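Local structure of integral membrane indolylacetylinositol arabinosyltransferase EmbC (Mycolicibacterium smegmatis, 7BVE) at residues E307-D315 with A419-T427. The protein is an integral membrane glycosyltransferase that probably polymerises arabinose into the arabinan of the mycobacterial cell wall. Numbering follows the deposited sequence.
Sequences ESPFGWYYD and ALTLFSGPT
The indole NE1 of Trp312 is shared by two acceptors, both through weak, bent hydrogen bonds. Trp312 NE1 gives to Leu420 O at 3.1 Å, with an N-H...O angle of 130°. The second acceptor is Ser424 OG, 3.5 Å from Trp312 NE1. Leu420 lies near the end of helix 409-422, and a tryptophan suits this place because it brings a donor for the Leu420 carbonyl on a broad apolar ring. Its CG lies between the backbone N and carbonyl carbon (chi1 57°), which swings the indole across to the helix. There Leu420 CG sits over one face near the rim, 4.1 Å from Trp312 CZ2, while Tyr313 CB backs the other face. Phe423 O lies at the indole edge, 3.3 Å from Trp312 CD1, and also accepts a weak hydrogen bond from Gly311 N (3.5 Å). Gly311 has positive phi, a conformation in which a side chain would be jammed against the preceding carbonyl O. This link joins two loops of the GT-C-type membrane domain: one leads into helix 314-320, whose first residue, Tyr314, touches bound ethambutol, and the other follows helix 409-422, inside a predicted transmembrane span. Phe310, just before Gly311, lies against Phe423 and Pro426. Its ring is apolar and flat enough to lie between Pro309 CG and Pro426 N, with Leu422 O at the edge in plane and Phe423 CD1 4.1 Å from Phe310 CE1. Tyr313 turns its ring edge to Ser424 O, 3.7 Å from Tyr313 CE1. Helix 470-473 adds Leu472 against Trp312 and Leu420, and Ile473 against Pro309 and Phe423.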
# COMPACT_ATOMS: atom_id res chain seq x y z
N GLU A 307 -12.81 -28.36 -1.53
CA GLU A 307 -11.43 -28.13 -1.94
C GLU A 307 -11.17 -29.06 -3.12
O GLU A 307 -10.86 -30.25 -2.96
CB GLU A 307 -10.49 -28.43 -0.78
CG GLU A 307 -10.66 -27.51 0.39
CD GLU A 307 -10.13 -26.12 0.14
OE1 GLU A 307 -9.12 -25.99 -0.58
OE2 GLU A 307 -10.72 -25.16 0.66
N SER A 308 -11.33 -28.52 -4.32
CA SER A 308 -11.69 -29.40 -5.43
C SER A 308 -10.50 -30.19 -5.96
O SER A 308 -10.57 -31.42 -5.91
CB SER A 308 -12.46 -28.61 -6.50
OG SER A 308 -13.67 -28.07 -6.00
N PRO A 309 -9.35 -29.61 -6.45
CA PRO A 309 -8.21 -30.50 -6.69
C PRO A 309 -7.19 -30.52 -5.56
O PRO A 309 -6.33 -31.41 -5.53
CB PRO A 309 -7.59 -29.94 -7.97
CG PRO A 309 -7.78 -28.53 -7.83
CD PRO A 309 -9.07 -28.31 -7.12
N PHE A 310 -7.29 -29.60 -4.61
CA PHE A 310 -6.23 -29.38 -3.65
C PHE A 310 -6.61 -29.97 -2.30
O PHE A 310 -7.79 -30.11 -1.97
CB PHE A 310 -5.93 -27.90 -3.48
CG PHE A 310 -5.47 -27.24 -4.73
CD1 PHE A 310 -4.22 -27.49 -5.25
CD2 PHE A 310 -6.27 -26.32 -5.37
CE1 PHE A 310 -3.80 -26.88 -6.40
CE2 PHE A 310 -5.85 -25.69 -6.51
CZ PHE A 310 -4.61 -25.97 -7.03
N GLY A 311 -5.59 -30.31 -1.52
CA GLY A 311 -5.81 -30.83 -0.19
C GLY A 311 -6.05 -32.32 -0.15
O GLY A 311 -7.07 -32.77 0.37
N TRP A 312 -5.13 -33.10 -0.69
CA TRP A 312 -5.21 -34.55 -0.58
C TRP A 312 -4.83 -35.05 0.80
O TRP A 312 -5.14 -36.20 1.13
CB TRP A 312 -4.32 -35.22 -1.63
CG TRP A 312 -2.88 -34.83 -1.58
CD1 TRP A 312 -2.28 -33.83 -2.28
CD2 TRP A 312 -1.85 -35.41 -0.77
NE1 TRP A 312 -0.95 -33.75 -1.97
CE2 TRP A 312 -0.66 -34.71 -1.04
CE3 TRP A 312 -1.82 -36.46 0.16
CZ2 TRP A 312 0.54 -35.02 -0.42
CZ3 TRP A 312 -0.62 -36.76 0.77
CH2 TRP A 312 0.54 -36.05 0.48
N TYR A 313 -4.16 -34.24 1.60
CA TYR A 313 -3.61 -34.66 2.88
C TYR A 313 -4.47 -34.23 4.06
O TYR A 313 -4.16 -34.59 5.20
CB TYR A 313 -2.18 -34.12 3.02
CG TYR A 313 -2.12 -32.63 3.25
CD1 TYR A 313 -2.22 -31.74 2.19
CD2 TYR A 313 -1.95 -32.12 4.52
CE1 TYR A 313 -2.18 -30.39 2.41
CE2 TYR A 313 -1.91 -30.78 4.75
CZ TYR A 313 -2.02 -29.92 3.70
OH TYR A 313 -1.97 -28.58 3.96
N TYR A 314 -5.55 -33.49 3.81
CA TYR A 314 -6.50 -33.15 4.86
C TYR A 314 -7.22 -34.39 5.36
O TYR A 314 -7.64 -34.44 6.52
CB TYR A 314 -7.51 -32.14 4.35
CG TYR A 314 -6.98 -30.77 4.02
CD1 TYR A 314 -5.77 -30.33 4.51
CD2 TYR A 314 -7.68 -29.93 3.18
CE1 TYR A 314 -5.29 -29.09 4.19
CE2 TYR A 314 -7.21 -28.69 2.85
CZ TYR A 314 -6.01 -28.27 3.36
OH TYR A 314 -5.54 -27.03 3.03
N ASP A 315 -7.37 -35.40 4.51
CA ASP A 315 -7.95 -36.66 4.95
C ASP A 315 -6.99 -37.43 5.84
O ASP A 315 -7.41 -38.12 6.78
CB ASP A 315 -8.35 -37.48 3.73
CG ASP A 315 -9.48 -36.84 2.96
OD1 ASP A 315 -10.36 -36.22 3.59
OD2 ASP A 315 -9.47 -36.93 1.71
N ALA A 419 4.37 -33.89 -9.09
CA ALA A 419 2.94 -33.82 -9.33
C ALA A 419 2.16 -33.98 -8.04
O ALA A 419 1.03 -33.50 -7.91
CB ALA A 419 2.52 -34.87 -10.35
N LEU A 420 2.75 -34.67 -7.06
CA LEU A 420 2.07 -34.87 -5.79
C LEU A 420 2.09 -33.60 -4.95
O LEU A 420 1.10 -33.26 -4.30
CB LEU A 420 2.75 -36.02 -5.04
CG LEU A 420 2.05 -36.63 -3.84
CD1 LEU A 420 0.82 -37.33 -4.32
CD2 LEU A 420 2.99 -37.59 -3.16
N THR A 421 3.21 -32.88 -4.95
CA THR A 421 3.28 -31.62 -4.22
C THR A 421 2.75 -30.44 -5.02
O THR A 421 2.67 -29.33 -4.49
CB THR A 421 4.70 -31.30 -3.78
OG1 THR A 421 5.52 -31.05 -4.92
CG2 THR A 421 5.27 -32.47 -3.01
N LEU A 422 2.42 -30.64 -6.30
CA LEU A 422 1.77 -29.58 -7.05
C LEU A 422 0.33 -29.37 -6.58
O LEU A 422 -0.20 -28.26 -6.69
CB LEU A 422 1.80 -29.91 -8.54
CG LEU A 422 1.30 -28.90 -9.56
CD1 LEU A 422 2.18 -27.68 -9.56
CD2 LEU A 422 1.25 -29.53 -10.93
N PHE A 423 -0.30 -30.41 -6.05
CA PHE A 423 -1.70 -30.36 -5.63
C PHE A 423 -1.86 -30.41 -4.12
O PHE A 423 -2.89 -30.87 -3.63
CB PHE A 423 -2.48 -31.50 -6.28
CG PHE A 423 -2.62 -31.36 -7.75
CD1 PHE A 423 -3.55 -30.48 -8.29
CD2 PHE A 423 -1.83 -32.09 -8.61
CE1 PHE A 423 -3.67 -30.34 -9.65
CE2 PHE A 423 -1.95 -31.96 -9.97
CZ PHE A 423 -2.87 -31.08 -10.49
N SER A 424 -0.87 -29.94 -3.37
CA SER A 424 -1.03 -29.78 -1.94
C SER A 424 -1.81 -28.51 -1.62
O SER A 424 -2.72 -28.53 -0.80
CB SER A 424 0.33 -29.73 -1.25
OG SER A 424 1.02 -30.95 -1.41
N GLY A 425 -1.45 -27.42 -2.27
CA GLY A 425 -2.17 -26.18 -2.17
C GLY A 425 -1.91 -25.37 -3.42
O GLY A 425 -1.13 -25.78 -4.28
N PRO A 426 -2.54 -24.20 -3.54
CA PRO A 426 -2.31 -23.36 -4.72
C PRO A 426 -0.92 -22.76 -4.78
O PRO A 426 -0.49 -22.33 -5.86
CB PRO A 426 -3.38 -22.27 -4.59
CG PRO A 426 -4.40 -22.85 -3.70
CD PRO A 426 -3.66 -23.70 -2.73
N THR A 427 -0.20 -22.73 -3.67
CA THR A 427 1.19 -22.30 -3.62
C THR A 427 2.16 -23.37 -4.08
O THR A 427 3.36 -23.10 -4.16
CB THR A 427 1.55 -21.86 -2.20
OG1 THR A 427 1.48 -22.98 -1.32
CG2 THR A 427 0.56 -20.84 -1.73